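PDB 2VQ9: ribonuclease-like 3 from Danio rerio, which cleaves RNA as a secreted ribonuclease, promotes angiogenesis, and kills bacteria, chiefly Gram-negative ones, by a route that does not need its RNase activity. Local coordinates for residues E31-Q36 with E137-Y142; H37-I42 with R52-T57; I56-T61 with C65-T70. All coordinates share one frame; numbering follows the deposited sequence.

Contact 1 of 3, residues E31-Q36 with E137-Y142. Unlike the reference sequence in segment 137-142: Ala140 (reference Thr).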
loop_
_atom_site.group_PDB
_atom_site.type_symbol
_atom_site.label_atom_id
_atom_site.label_comp_id
_atom_site.label_asym_id
_atom_site.label_seq_id
_atom_site.Cartn_x
_atom_site.Cartn_y
_atom_site.Cartn_z
ATOM N N GLU A 31 5.297 -8.757 -5.928
ATOM C CA GLU A 31 4.123 -9.491 -5.435
ATOM C C GLU A 31 3.817 -9.151 -3.985
ATOM O O GLU A 31 2.651 -9.113 -3.590
ATOM C CB GLU A 31 4.291 -11.007 -5.627
ATOM C CG GLU A 31 4.163 -11.443 -7.072
ATOM C CD GLU A 31 4.398 -12.933 -7.274
ATOM O OE1 GLU A 31 4.727 -13.667 -6.302
ATOM O OE2 GLU A 31 4.254 -13.374 -8.425
ATOM N N HIS A 32 4.867 -8.888 -3.205
ATOM C CA HIS A 32 4.704 -8.473 -1.820
ATOM C C HIS A 32 4.039 -7.114 -1.781
ATOM O O HIS A 32 3.117 -6.911 -1.022
ATOM C CB HIS A 32 6.054 -8.462 -1.062
ATOM C CG HIS A 32 5.924 -8.052 0.374
ATOM N ND1 HIS A 32 5.278 -8.831 1.311
ATOM C CD2 HIS A 32 6.321 -6.933 1.024
ATOM C CE1 HIS A 32 5.278 -8.208 2.474
ATOM N NE2 HIS A 32 5.916 -7.062 2.330
ATOM N N PHE A 33 4.531 -6.187 -2.600
ATOM C CA PHE A 33 3.930 -4.850 -2.724
ATOM C C PHE A 33 2.454 -4.926 -3.103
ATOM O O PHE A 33 1.630 -4.245 -2.493
ATOM C CB PHE A 33 4.680 -4.019 -3.769
ATOM C CG PHE A 33 4.033 -2.703 -4.063
ATOM C CD1 PHE A 33 4.258 -1.614 -3.228
ATOM C CD2 PHE A 33 3.214 -2.545 -5.183
ATOM C CE1 PHE A 33 3.681 -0.372 -3.496
ATOM C CE2 PHE A 33 2.586 -1.300 -5.452
ATOM C CZ PHE A 33 2.835 -0.212 -4.614
ATOM N N LEU A 34 2.107 -5.744 -4.115
ATOM C CA LEU A 34 0.696 -5.903 -4.471
ATOM C C LEU A 34 -0.109 -6.393 -3.268
ATOM O O LEU A 34 -1.183 -5.888 -3.004
ATOM C CB LEU A 34 0.515 -6.900 -5.645
ATOM C CG LEU A 34 1.141 -6.545 -6.998
ATOM C CD1 LEU A 34 0.844 -7.680 -8.007
ATOM C CD2 LEU A 34 0.522 -5.240 -7.529
ATOM N N THR A 35 0.405 -7.379 -2.554
ATOM C CA THR A 35 -0.322 -7.955 -1.406
ATOM C C THR A 35 -0.577 -6.907 -0.340
ATOM O O THR A 35 -1.680 -6.813 0.195
ATOM C CB THR A 35 0.476 -9.135 -0.774
ATOM O OG1 THR A 35 0.590 -10.170 -1.757
ATOM C CG2 THR A 35 -0.245 -9.698 0.456
ATOM N N GLN A 36 0.461 -6.139 -0.018
ATOM C CA GLN A 36 0.357 -5.192 1.066
ATOM C C GLN A 36 -0.402 -3.934 0.689
ATOM O O GLN A 36 -1.096 -3.360 1.526
ATOM C CB GLN A 36 1.736 -4.787 1.537
ATOM C CG GLN A 36 2.488 -5.809 2.364
ATOM C CD GLN A 36 3.312 -5.102 3.443
ATOM O OE1 GLN A 36 3.897 -4.036 3.199
ATOM N NE2 GLN A 36 3.342 -5.671 4.625
ATOM N N GLU A 137 11.094 -1.202 -13.459
ATOM C CA GLU A 137 9.716 -0.978 -13.863
ATOM C C GLU A 137 8.690 -1.471 -12.827
ATOM O O GLU A 137 7.483 -1.384 -13.049
ATOM C CB GLU A 137 9.452 -1.648 -15.215
ATOM C CG GLU A 137 9.811 -3.133 -15.272
ATOM C CD GLU A 137 9.208 -3.864 -16.477
ATOM O OE1 GLU A 137 8.123 -3.446 -16.960
ATOM O OE2 GLU A 137 9.810 -4.873 -16.932
ATOM N N TRP A 138 9.180 -1.990 -11.708
ATOM C CA TRP A 138 8.301 -2.690 -10.759
ATOM C C TRP A 138 8.220 -1.958 -9.427
ATOM O O TRP A 138 9.253 -1.686 -8.814
ATOM C CB TRP A 138 8.816 -4.117 -10.539
ATOM C CG TRP A 138 8.951 -4.912 -11.823
ATOM C CD1 TRP A 138 10.106 -5.160 -12.532
ATOM C CD2 TRP A 138 7.892 -5.543 -12.553
ATOM N NE1 TRP A 138 9.822 -5.921 -13.650
ATOM C CE2 TRP A 138 8.471 -6.166 -13.687
ATOM C CE3 TRP A 138 6.518 -5.660 -12.349
ATOM C CZ2 TRP A 138 7.715 -6.882 -14.614
ATOM C CZ3 TRP A 138 5.766 -6.374 -13.272
ATOM C CH2 TRP A 138 6.367 -6.975 -14.395
ATOM N N PRO A 139 6.987 -1.644 -8.966
ATOM C CA PRO A 139 6.805 -1.067 -7.634
ATOM C C PRO A 139 7.231 -2.061 -6.556
ATOM O O PRO A 139 6.890 -3.241 -6.630
ATOM C CB PRO A 139 5.286 -0.814 -7.532
ATOM C CG PRO A 139 4.705 -1.172 -8.807
ATOM C CD PRO A 139 5.703 -1.875 -9.661
ATOM N N ALA A 140 7.962 -1.576 -5.561
ATOM C CA ALA A 140 8.513 -2.419 -4.517
ATOM C C ALA A 140 8.078 -2.031 -3.108
ATOM O O ALA A 140 8.060 -2.879 -2.232
ATOM C CB ALA A 140 10.037 -2.425 -4.607
ATOM N N HIS A 141 7.756 -0.752 -2.885
ATOM C CA HIS A 141 7.457 -0.222 -1.556
ATOM C C HIS A 141 6.508 0.954 -1.684
ATOM O O HIS A 141 6.617 1.741 -2.628
ATOM C CB HIS A 141 8.764 0.250 -0.882
ATOM C CG HIS A 141 8.577 0.982 0.410
ATOM N ND1 HIS A 141 8.117 0.369 1.557
ATOM C CD2 HIS A 141 8.838 2.266 0.750
ATOM C CE1 HIS A 141 8.080 1.249 2.541
ATOM N NE2 HIS A 141 8.503 2.410 2.076
ATOM N N TYR A 142 5.568 1.046 -0.746
ATOM C CA TYR A 142 4.712 2.225 -0.618
ATOM C C TYR A 142 5.378 3.144 0.401
ATOM O O TYR A 142 5.473 2.829 1.590
ATOM C CB TYR A 142 3.275 1.867 -0.190
ATOM C CG TYR A 142 2.330 3.059 -0.124
ATOM C CD1 TYR A 142 1.718 3.554 -1.276
ATOM C CD2 TYR A 142 2.034 3.678 1.089
ATOM C CE1 TYR A 142 0.860 4.654 -1.226
ATOM C CE2 TYR A 142 1.166 4.787 1.148
ATOM C CZ TYR A 142 0.580 5.257 -0.018
ATOM O OH TYR A 142 -0.255 6.343 0.006
#
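Phe33, on the helix 27-37, rests against Pro139 to Tyr142 of the strand 138-146, the last strand of the antiparallel sheet of the pancreatic ribonuclease fold. The axes of 31-36 and 138-142 approach to 7.1 Å and cross at 51°, and a single aromatic side chain bridges much of that gap. CG of Phe33 is anti to the backbone N (chi1 173°), which sends the ring out to the strand.

The apolar contacts come from two directions. Pro139 supplies a CH-pi contact, its CB lying over one face of the Phe33 ring, 3.8 Å from the centroid and nearer the CE2 side. CB of Tyr142 reaches CE1 of Phe33 at 4.0 Å, while the tyrosine ring leads away to meet that of the catalytic base His37.

Backbone atoms complete the seat, and no hydrogen bond joins the segments. Ala140 and His141, the proton donor of the active site, both face Ala133 of strand 120-135 in a classic beta bulge. Phe33 CE1 lies 3.6 Å from His141 C, and Tyr142 N sits at the edge of the Phe33 ring, in its plane, 3.6 Å from CE1.

Contact 2 of 3, residues H37-I42 with R52-T57. Unlike the reference sequence in segment 52-57: Arg55 (reference Gly).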
loop_
_atom_site.group_PDB
_atom_site.type_symbol
_atom_site.label_atom_id
_atom_site.label_comp_id
_atom_site.label_asym_id
_atom_site.label_seq_id
_atom_site.Cartn_x
_atom_site.Cartn_y
_atom_site.Cartn_z
ATOM N N HIS A 37 -0.299 -3.497 -0.568
ATOM C CA HIS A 37 -0.667 -2.111 -0.875
ATOM C C HIS A 37 -1.635 -1.897 -2.041
ATOM O O HIS A 37 -1.967 -0.762 -2.349
ATOM C CB HIS A 37 0.624 -1.288 -1.106
ATOM C CG HIS A 37 1.508 -1.210 0.106
ATOM N ND1 HIS A 37 1.093 -0.631 1.290
ATOM C CD2 HIS A 37 2.770 -1.654 0.324
ATOM C CE1 HIS A 37 2.052 -0.739 2.189
ATOM N NE2 HIS A 37 3.083 -1.353 1.629
ATOM N N VAL A 38 -2.084 -2.967 -2.698
ATOM C CA VAL A 38 -2.936 -2.779 -3.883
ATOM C C VAL A 38 -4.225 -3.557 -3.736
ATOM O O VAL A 38 -4.191 -4.794 -3.711
ATOM C CB VAL A 38 -2.201 -3.189 -5.205
ATOM C CG1 VAL A 38 -3.130 -3.040 -6.407
ATOM C CG2 VAL A 38 -0.902 -2.334 -5.413
ATOM N N TYR A 39 -5.351 -2.845 -3.656
ATOM C CA TYR A 39 -6.677 -3.503 -3.512
ATOM C C TYR A 39 -7.778 -2.572 -4.014
ATOM O O TYR A 39 -8.235 -1.675 -3.293
ATOM C CB TYR A 39 -6.898 -3.900 -2.030
ATOM C CG TYR A 39 -8.248 -4.528 -1.670
ATOM C CD1 TYR A 39 -8.969 -5.313 -2.561
ATOM C CD2 TYR A 39 -8.757 -4.352 -0.372
ATOM C CE1 TYR A 39 -10.238 -5.890 -2.160
ATOM C CE2 TYR A 39 -9.959 -4.889 0.020
ATOM C CZ TYR A 39 -10.689 -5.661 -0.864
ATOM O OH TYR A 39 -11.870 -6.181 -0.368
ATOM N N GLY A 40 -8.214 -2.776 -5.258
ATOM C CA GLY A 40 -9.255 -1.922 -5.846
ATOM C C GLY A 40 -10.587 -1.920 -5.118
ATOM O O GLY A 40 -11.355 -0.954 -5.220
ATOM N N GLY A 41 -10.874 -2.989 -4.377
ATOM C CA GLY A 41 -12.141 -3.101 -3.657
ATOM C C GLY A 41 -12.163 -2.605 -2.230
ATOM O O GLY A 41 -13.171 -2.766 -1.551
ATOM N N ILE A 42 -11.064 -2.002 -1.771
ATOM C CA ILE A 42 -10.954 -1.538 -0.369
ATOM C C ILE A 42 -12.024 -0.485 -0.064
ATOM O O ILE A 42 -12.369 0.333 -0.937
ATOM C CB ILE A 42 -9.499 -1.033 -0.010
ATOM C CG1 ILE A 42 -9.331 -0.757 1.507
ATOM C CG2 ILE A 42 -9.149 0.246 -0.751
ATOM C CD1 ILE A 42 -9.527 -2.018 2.463
ATOM N N ARG A 52 -6.666 -9.636 7.281
ATOM C CA ARG A 52 -6.637 -11.017 7.765
ATOM C C ARG A 52 -6.404 -12.024 6.649
ATOM O O ARG A 52 -5.528 -12.900 6.735
ATOM C CB ARG A 52 -7.958 -11.342 8.480
ATOM C CG ARG A 52 -8.003 -12.790 9.050
ATOM C CD ARG A 52 -9.352 -13.028 9.706
ATOM N NE ARG A 52 -10.420 -12.669 8.781
ATOM C CZ ARG A 52 -10.784 -13.368 7.694
ATOM N NH1 ARG A 52 -10.190 -14.523 7.352
ATOM N NH2 ARG A 52 -11.762 -12.888 6.932
ATOM N N GLN A 53 -7.192 -11.881 5.593
ATOM C CA GLN A 53 -7.152 -12.833 4.481
ATOM C C GLN A 53 -5.791 -12.821 3.783
ATOM O O GLN A 53 -5.208 -13.896 3.484
ATOM C CB GLN A 53 -8.281 -12.491 3.513
ATOM C CG GLN A 53 -8.737 -13.630 2.641
ATOM C CD GLN A 53 -10.160 -13.410 2.160
ATOM O OE1 GLN A 53 -11.106 -14.050 2.640
ATOM N NE2 GLN A 53 -10.327 -12.460 1.275
ATOM N N ARG A 54 -5.233 -11.617 3.582
ATOM C CA ARG A 54 -3.892 -11.490 2.997
ATOM C C ARG A 54 -2.785 -11.732 3.984
ATOM O O ARG A 54 -1.617 -11.771 3.604
ATOM C CB ARG A 54 -3.697 -10.130 2.309
ATOM C CG ARG A 54 -4.684 -9.889 1.174
ATOM C CD ARG A 54 -4.373 -8.579 0.466
ATOM N NE ARG A 54 -5.234 -8.377 -0.703
ATOM C CZ ARG A 54 -4.984 -7.473 -1.641
ATOM N NH1 ARG A 54 -3.921 -6.671 -1.507
ATOM N NH2 ARG A 54 -5.795 -7.350 -2.703
ATOM N N ARG A 55 -3.153 -11.927 5.244
ATOM C CA ARG A 55 -2.198 -12.160 6.344
ATOM C C ARG A 55 -1.090 -11.097 6.402
ATOM O O ARG A 55 0.123 -11.395 6.387
ATOM C CB ARG A 55 -1.636 -13.598 6.307
ATOM C CG ARG A 55 -1.203 -14.129 7.680
ATOM C CD ARG A 55 -0.647 -15.554 7.584
ATOM N NE ARG A 55 -0.146 -16.076 8.884
ATOM C CZ ARG A 55 1.091 -15.898 9.332
ATOM N NH1 ARG A 55 1.949 -15.193 8.610
ATOM N NH2 ARG A 55 1.484 -16.415 10.506
ATOM N N ILE A 56 -1.509 -9.844 6.428
ATOM C CA ILE A 56 -0.552 -8.735 6.440
ATOM C C ILE A 56 -0.081 -8.543 7.870
ATOM O O ILE A 56 -0.891 -8.369 8.771
ATOM C CB ILE A 56 -1.179 -7.455 5.843
ATOM C CG1 ILE A 56 -1.433 -7.702 4.335
ATOM C CG2 ILE A 56 -0.249 -6.249 6.075
ATOM C CD1 ILE A 56 -2.514 -6.765 3.679
ATOM N N THR A 57 1.236 -8.606 8.070
ATOM C CA THR A 57 1.821 -8.686 9.401
ATOM C C THR A 57 2.851 -7.601 9.676
ATOM O O THR A 57 3.392 -6.990 8.746
ATOM C CB THR A 57 2.515 -10.068 9.640
ATOM O OG1 THR A 57 3.488 -10.296 8.609
ATOM C CG2 THR A 57 1.495 -11.193 9.650
#
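Arg54 reaches from the end of helix 47-53 to Val38 and Tyr39, where the chain has just left helix 27-37. Its side chain runs extended from CG to NE, long enough to deliver the guanidinium end-on to a single acceptor. Arg54 NH1 donates to Val38 O at 2.9 Å along a fairly straight path (154°), but from above the carbonyl plane; Arg54 NH2, 3.2 Å from Val38 O and more bent, uses a lone pair within that plane. The oxygen lies close to the guanidinium plane, so two bonds help to fix the rotation of the group. NH1 also bonds to Thr35 O, its stronger polar partner, near the end of helix 27-37, and the helix end would probably suit the positive charge of the arginine. Tyr39 CG lies over one face of the guanidinium, the ring plane turned 49° from it, and Tyr39 CB is 3.7 Å from Arg54 NH2. Arg54 is also a cleavage site of the protein.

Arg55 then turns the chain. With a positive phi of 52° and Arg55 N bonded to Arg52 O at 3.0 Å, it closes helix 47-53 in a Schellman motif, after which Ile56 points its CB inward.

Contact 3 of 3, residues I56-T61 with C65-T70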
loop_
_atom_site.group_PDB
_atom_site.type_symbol
_atom_site.label_atom_id
_atom_site.label_comp_id
_atom_site.label_asym_id
_atom_site.label_seq_id
_atom_site.Cartn_x
_atom_site.Cartn_y
_atom_site.Cartn_z
ATOM N N ILE A 56 -1.509 -9.844 6.428
ATOM C CA ILE A 56 -0.552 -8.735 6.440
ATOM C C ILE A 56 -0.081 -8.543 7.870
ATOM O O ILE A 56 -0.891 -8.369 8.771
ATOM C CB ILE A 56 -1.179 -7.455 5.843
ATOM C CG1 ILE A 56 -1.433 -7.702 4.335
ATOM C CG2 ILE A 56 -0.249 -6.249 6.075
ATOM C CD1 ILE A 56 -2.514 -6.765 3.679
ATOM N N THR A 57 1.236 -8.606 8.070
ATOM C CA THR A 57 1.821 -8.686 9.401
ATOM C C THR A 57 2.851 -7.601 9.676
ATOM O O THR A 57 3.392 -6.990 8.746
ATOM C CB THR A 57 2.515 -10.068 9.640
ATOM O OG1 THR A 57 3.488 -10.296 8.609
ATOM C CG2 THR A 57 1.495 -11.193 9.650
ATOM N N ARG A 58 3.130 -7.391 10.958
ATOM C CA ARG A 58 4.114 -6.422 11.417
ATOM C C ARG A 58 5.526 -6.734 10.916
ATOM O O ARG A 58 6.233 -5.848 10.404
ATOM C CB ARG A 58 4.092 -6.368 12.951
ATOM C CG ARG A 58 4.844 -5.197 13.540
ATOM C CD ARG A 58 4.556 -5.081 15.008
ATOM N NE ARG A 58 5.346 -4.016 15.628
ATOM C CZ ARG A 58 5.074 -3.472 16.816
ATOM N NH1 ARG A 58 4.005 -3.866 17.510
ATOM N NH2 ARG A 58 5.854 -2.504 17.300
ATOM N N PHE A 59 5.917 -8.000 11.053
ATOM C CA PHE A 59 7.245 -8.457 10.685
ATOM C C PHE A 59 7.180 -9.422 9.488
ATOM O O PHE A 59 6.120 -9.955 9.192
ATOM C CB PHE A 59 7.939 -9.114 11.904
ATOM C CG PHE A 59 7.973 -8.236 13.130
ATOM C CD1 PHE A 59 8.852 -7.154 13.203
ATOM C CD2 PHE A 59 7.131 -8.481 14.205
ATOM C CE1 PHE A 59 8.878 -6.328 14.331
ATOM C CE2 PHE A 59 7.157 -7.665 15.343
ATOM C CZ PHE A 59 8.032 -6.592 15.407
ATOM N N PRO A 60 8.325 -9.659 8.810
ATOM C CA PRO A 60 8.333 -10.565 7.667
ATOM C C PRO A 60 7.909 -11.997 7.996
ATOM O O PRO A 60 7.441 -12.705 7.098
ATOM C CB PRO A 60 9.792 -10.511 7.179
ATOM C CG PRO A 60 10.292 -9.189 7.645
ATOM C CD PRO A 60 9.642 -9.001 8.988
ATOM N N THR A 61 8.046 -12.403 9.261
ATOM C CA THR A 61 7.528 -13.685 9.748
ATOM C C THR A 61 6.629 -13.513 10.985
ATOM O O THR A 61 6.547 -12.449 11.571
ATOM C CB THR A 61 8.670 -14.662 10.154
ATOM O OG1 THR A 61 9.377 -14.130 11.281
ATOM C CG2 THR A 61 9.638 -14.916 9.005
ATOM N N CYS A 65 -0.187 -8.329 14.183
ATOM C CA CYS A 65 -0.970 -7.314 13.439
ATOM C C CYS A 65 -0.065 -6.146 13.031
ATOM O O CYS A 65 0.621 -5.584 13.887
ATOM C CB CYS A 65 -2.097 -6.780 14.344
ATOM S SG CYS A 65 -3.283 -7.983 14.961
ATOM N N LYS A 66 -0.050 -5.807 11.737
ATOM C CA LYS A 66 0.601 -4.585 11.251
ATOM C C LYS A 66 -0.207 -3.406 11.797
ATOM O O LYS A 66 -1.462 -3.458 11.831
ATOM C CB LYS A 66 0.646 -4.589 9.726
ATOM C CG LYS A 66 1.551 -3.468 9.173
ATOM C CD LYS A 66 1.819 -3.634 7.689
ATOM C CE LYS A 66 2.885 -2.623 7.263
ATOM N NZ LYS A 66 2.695 -2.318 5.855
ATOM N N GLU A 67 0.493 -2.374 12.272
ATOM C CA GLU A 67 -0.154 -1.261 12.977
ATOM C C GLU A 67 -0.853 -0.322 12.018
ATOM O O GLU A 67 -1.968 0.137 12.282
ATOM C CB GLU A 67 0.868 -0.491 13.836
ATOM C CG GLU A 67 1.468 -1.336 14.972
ATOM C CD GLU A 67 2.706 -0.692 15.638
ATOM O OE1 GLU A 67 2.860 0.548 15.667
ATOM O OE2 GLU A 67 3.554 -1.452 16.143
ATOM N N VAL A 68 -0.171 0.002 10.928
ATOM C CA VAL A 68 -0.729 0.904 9.925
ATOM C C VAL A 68 -0.428 0.350 8.554
ATOM O O VAL A 68 0.728 -0.041 8.258
ATOM C CB VAL A 68 -0.114 2.361 10.028
ATOM C CG1 VAL A 68 -0.827 3.318 9.027
ATOM C CG2 VAL A 68 -0.252 2.916 11.492
ATOM N N ASN A 69 -1.453 0.328 7.706
ATOM C CA ASN A 69 -1.275 -0.216 6.366
ATOM C C ASN A 69 -2.153 0.467 5.367
ATOM O O ASN A 69 -3.344 0.600 5.579
ATOM C CB ASN A 69 -1.518 -1.733 6.305
ATOM C CG ASN A 69 -1.032 -2.325 4.978
ATOM O OD1 ASN A 69 0.166 -2.262 4.703
ATOM N ND2 ASN A 69 -1.960 -2.859 4.132
ATOM N N THR A 70 -1.573 0.894 4.259
ATOM C CA THR A 70 -2.327 1.668 3.286
ATOM C C THR A 70 -2.592 0.838 2.037
ATOM O O THR A 70 -1.659 0.251 1.478
ATOM C CB THR A 70 -1.530 2.940 2.889
ATOM O OG1 THR A 70 -1.290 3.722 4.071
ATOM C CG2 THR A 70 -2.309 3.796 1.857
HETATM O O HOH W 1 1.508 -5.198 16.450
#
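Cys65 O and Arg58 NH1 are joined through a water that donates to the carbonyl oxygen at 2.7 Å and accepts from the guanidinium nitrogen at 3.0 Å. Arg58 CB lies beside Cys65 O, 3.7 Å away, and the water ties the far end of the arginine to the same oxygen. In the model the carboxylate of Glu67 stands over a face of the Arg58 guanidinium, but OE2 is too close for the details to be trusted; a salt bridge between the two is probable.

Residues 65-71 carry the CKxxNTF signature of the pancreatic ribonucleases, and Lys66 to Thr70 bind substrate. Ile56 packs against this segment from the loop: its CG2 meets CD of Lys66 at 3.7 Å, and its CD1 approaches Asn69 ND2 at 4.0 Å, the side chains of Ile56 and Asn69 roughly at right angles.

With chi1 at -169° the chain of Lys66 swings clear of its backbone N and stays extended, carrying Lys66 NZ past Ile56 to Asn69 OD1 at 2.8 Å; a weak bond to Gln36 OE1 adds a second partner. Asn69 ND2 in turn donates to Gln36 O, so both ends of this amide are occupied beside the catalytic His37.

How the contacts relate
From the N terminus, helix 27-37 opens contact 1, which closes only when the chain returns about a hundred residues later on strand 138-146. The other two are nested within that long loop and do not cross it. Contact 2 closes a short excursion through helix 47-53, and contact 3, which starts on Ile56 and Thr57 where contact 2 ends, closes a tighter turn leading into strand 68-72. Together they tie the first two helices to two strands of the sheet around the catalytic centre. The end of helix 27-37 is where they converge: His37 ND1 bonds to Thr70 O of contact 3, while contact 1 brings in His141, the other catalytic histidine.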